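Local coordinates for ABC transporter substrate-binding protein (Rhizobium radiobacter, PDB 6TFX) that binds the opine mannopinic acid as a solute-binding protein and probably delivers it to an ABC transporter for import, at residues 219-224 / 462-467. Numbering follows the deposited sequence.
Sequences LDVEQG and GTWARK
Q223 crosses one face of the W464 indole within an antiparallel strand pair in the mixed β-sheet of this periplasmic binding protein fold, where the short strand 221-223 is inserted between strand 5-10 and the long strand 454-467. Its side chain can be followed outward from that face. CB makes a CH-π contact, 3.7 Å from the centroid of the W464 six-membered ring and only 6° off its normal. CG, placed anti to the backbone N (chi1 -174°), also lies over this ring, toward CE2 and CZ2. The amide then runs out past the CZ2–CH2 rim, its plane turned only 10° from that of the ring, with CD 3.7 Å from W464 CZ2. At the tip OE1, also 3.7 Å from W464 CZ2, accepts a hydrogen bond from A11 N, which helps fix the amide's rotation. V221 CG1 instead reaches the edge of the same indole, 3.7 Å from W464 CE3. M8 and V10 of strand 5-10 also pack on W464, so this face of the sheet is continuous across three strands. On the other face E222 CG and the methyl of A465 meet beneath helices 207-215 and 228-235. E222 and A465 form the hydrogen-bonded pair, E222 N to A465 O at 2.9 Å and A465 N to E222 O at 2.8 Å. K467 N donates to D220 O at one end; at the other, G224 N approaches T463 O from above the carbonyl plane. Beside this last bond, a water accepts from T463 N at 2.9 Å and, weakly, from Q223 NE2 at 3.5 Å.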
ATOM      1  N   LEU A 219       8.174  22.896   8.391  1.00 26.45           N
ATOM      2  CA  LEU A 219       8.258  21.706   7.538  1.00 22.98           C
ATOM      3  C   LEU A 219       8.689  22.056   6.137  1.00 25.66           C
ATOM      4  O   LEU A 219       8.212  23.035   5.561  1.00 24.42           O
ATOM      5  CB  LEU A 219       6.886  20.969   7.448  1.00 21.63           C
ATOM      6  CG  LEU A 219       6.195  20.536   8.744  1.00 24.47           C
ATOM      7  CD1 LEU A 219       4.777  20.025   8.463  1.00 23.58           C
ATOM      8  CD2 LEU A 219       7.011  19.492   9.484  1.00 25.27           C
ATOM      9  N   ASP A 220       9.536  21.215   5.555  1.00 21.66           N
ATOM     10  CA  ASP A 220       9.919  21.369   4.159  1.00 20.75           C
ATOM     11  C   ASP A 220       8.938  20.594   3.270  1.00 23.26           C
ATOM     12  O   ASP A 220       8.804  20.886   2.078  1.00 22.50           O
ATOM     13  CB  ASP A 220      11.332  20.835   3.956  1.00 21.33           C
ATOM     14  CG  ASP A 220      12.326  21.547   4.855  1.00 26.13           C
ATOM     15  OD1 ASP A 220      12.504  22.779   4.683  1.00 28.26           O
ATOM     16  OD2 ASP A 220      12.913  20.875   5.750  1.00 26.43           O
ATOM     17  N   VAL A 221       8.305  19.565   3.842  1.00 20.08           N
ATOM     18  CA  VAL A 221       7.352  18.702   3.131  1.00 19.61           C
ATOM     19  C   VAL A 221       6.187  18.424   4.049  1.00 21.84           C
ATOM     20  O   VAL A 221       6.391  18.154   5.231  1.00 21.15           O
ATOM     21  CB  VAL A 221       8.019  17.346   2.737  1.00 23.34           C
ATOM     22  CG1 VAL A 221       7.016  16.367   2.101  1.00 23.28           C
ATOM     23  CG2 VAL A 221       9.201  17.559   1.817  1.00 23.56           C
ATOM     24  N   GLU A 222       4.968  18.401   3.496  1.00 20.04           N
ATOM     25  CA  GLU A 222       3.816  17.996   4.289  1.00 18.76           C
ATOM     26  C   GLU A 222       2.873  17.146   3.470  1.00 20.41           C
ATOM     27  O   GLU A 222       2.664  17.410   2.277  1.00 20.73           O
ATOM     28  CB  GLU A 222       3.078  19.175   4.930  1.00 20.87           C
ATOM     29  CG  GLU A 222       2.233  19.991   3.963  1.00 27.84           C
ATOM     30  CD  GLU A 222       1.004  20.674   4.535  1.00 34.20           C
ATOM     31  OE1 GLU A 222       0.551  21.660   3.917  1.00 35.75           O
ATOM     32  OE2 GLU A 222       0.488  20.228   5.584  1.00 34.15           O
ATOM     33  N   GLN A 223       2.340  16.107   4.094  1.00 17.25           N
ATOM     34  CA  GLN A 223       1.326  15.289   3.437  1.00 15.98           C
ATOM     35  C   GLN A 223       0.059  16.132   3.320  1.00 20.33           C
ATOM     36  O   GLN A 223      -0.300  16.881   4.248  1.00 20.24           O
ATOM     37  CB  GLN A 223       1.046  14.032   4.260  1.00 16.09           C
ATOM     38  CG  GLN A 223       0.091  13.057   3.563  1.00 18.53           C
ATOM     39  CD  GLN A 223       0.036  11.722   4.240  1.00 22.78           C
ATOM     40  OE1 GLN A 223       0.717  11.466   5.248  1.00 19.43           O
ATOM     41  NE2 GLN A 223      -0.776  10.808   3.676  1.00 25.41           N
ATOM     42  N   GLY A 224      -0.605  16.004   2.188  1.00 17.87           N
ATOM     43  CA  GLY A 224      -1.834  16.730   1.953  1.00 19.25           C
ATOM     44  C   GLY A 224      -3.020  15.834   2.182  1.00 23.82           C
ATOM     45  O   GLY A 224      -2.949  14.876   2.957  1.00 22.84           O
ATOM     46  N   GLY A 462      -1.544  10.021  -4.329  1.00 16.24           N
ATOM     47  CA  GLY A 462      -1.001  10.563  -3.085  1.00 17.15           C
ATOM     48  C   GLY A 462      -0.778  12.052  -3.297  1.00 20.58           C
ATOM     49  O   GLY A 462      -0.432  12.465  -4.398  1.00 20.79           O
ATOM     50  N   THR A 463      -1.017  12.879  -2.285  1.00 16.63           N
ATOM     51  CA  THR A 463      -0.858  14.334  -2.434  1.00 17.21           C
ATOM     52  C   THR A 463       0.099  14.819  -1.361  1.00 20.15           C
ATOM     53  O   THR A 463      -0.120  14.559  -0.182  1.00 19.56           O
ATOM     54  CB  THR A 463      -2.205  15.068  -2.305  1.00 25.62           C
ATOM     55  OG1 THR A 463      -2.842  14.641  -1.106  1.00 27.74           O
ATOM     56  CG2 THR A 463      -3.121  14.832  -3.490  1.00 22.30           C
ATOM     57  N   TRP A 464       1.160  15.516  -1.772  1.00 18.42           N
ATOM     58  CA  TRP A 464       2.164  16.023  -0.833  1.00 20.38           C
ATOM     59  C   TRP A 464       2.656  17.376  -1.299  1.00 25.03           C
ATOM     60  O   TRP A 464       2.794  17.584  -2.505  1.00 25.96           O
ATOM     61  CB  TRP A 464       3.349  15.030  -0.770  1.00 20.43           C
ATOM     62  CG  TRP A 464       3.014  13.710  -0.120  1.00 21.12           C
ATOM     63  CD1 TRP A 464       2.294  12.673  -0.655  1.00 24.17           C
ATOM     64  CD2 TRP A 464       3.469  13.259   1.155  1.00 21.20           C
ATOM     65  NE1 TRP A 464       2.199  11.644   0.253  1.00 23.87           N
ATOM     66  CE2 TRP A 464       2.933  11.962   1.362  1.00 25.56           C
ATOM     67  CE3 TRP A 464       4.314  13.806   2.132  1.00 23.14           C
ATOM     68  CZ2 TRP A 464       3.210  11.214   2.506  1.00 25.00           C
ATOM     69  CZ3 TRP A 464       4.559  13.074   3.285  1.00 24.82           C
ATOM     70  CH2 TRP A 464       4.019  11.790   3.456  1.00 24.96           C
ATOM     71  N   ALA A 465       2.871  18.310  -0.356  1.00 19.92           N
ATOM     72  CA  ALA A 465       3.355  19.642  -0.717  1.00 20.35           C
ATOM     73  C   ALA A 465       4.805  19.788  -0.257  1.00 23.04           C
ATOM     74  O   ALA A 465       5.206  19.194   0.743  1.00 21.14           O
ATOM     75  CB  ALA A 465       2.510  20.710  -0.047  1.00 22.19           C
ATOM     76  N   ARG A 466       5.584  20.551  -0.999  1.00 20.78           N
ATOM     77  CA  ARG A 466       6.974  20.803  -0.635  1.00 21.00           C
ATOM     78  C   ARG A 466       7.300  22.224  -1.032  1.00 25.65           C
ATOM     79  O   ARG A 466       6.577  22.834  -1.827  1.00 25.46           O
ATOM     80  CB  ARG A 466       7.934  19.841  -1.350  1.00 21.03           C
ATOM     81  CG  ARG A 466       7.959  19.994  -2.872  1.00 24.59           C
ATOM     82  CD  ARG A 466       9.051  19.154  -3.471  1.00 24.59           C
ATOM     83  NE  ARG A 466       8.853  18.954  -4.905  1.00 34.49           N
ATOM     84  CZ  ARG A 466       9.422  19.695  -5.849  1.00 52.40           C
ATOM     85  NH1 ARG A 466      10.200  20.718  -5.522  1.00 38.52           N
ATOM     86  NH2 ARG A 466       9.198  19.433  -7.128  1.00 50.16           N
ATOM     87  N   LYS A 467       8.383  22.744  -0.483  1.00 23.73           N
ATOM     88  CA  LYS A 467       8.872  24.056  -0.866  1.00 23.98           C
ATOM     89  C   LYS A 467       9.703  23.855  -2.146  1.00 28.29           C
ATOM     90  O   LYS A 467      10.343  22.806  -2.276  1.00 25.83           O
ATOM     91  CB  LYS A 467       9.711  24.649   0.282  1.00 27.01           C
ATOM     92  CG  LYS A 467       8.894  24.965   1.556  1.00 32.47           C
ATOM     93  CD  LYS A 467       7.949  26.151   1.346  1.00 41.97           C
ATOM     94  CE  LYS A 467       6.978  26.312   2.489  1.00 55.04           C
ATOM     95  NZ  LYS A 467       5.968  27.357   2.194  1.00 57.61           N
TER
HETATM   96  O   HOH W   1      -1.318  11.489   0.289  1.00 31.77           O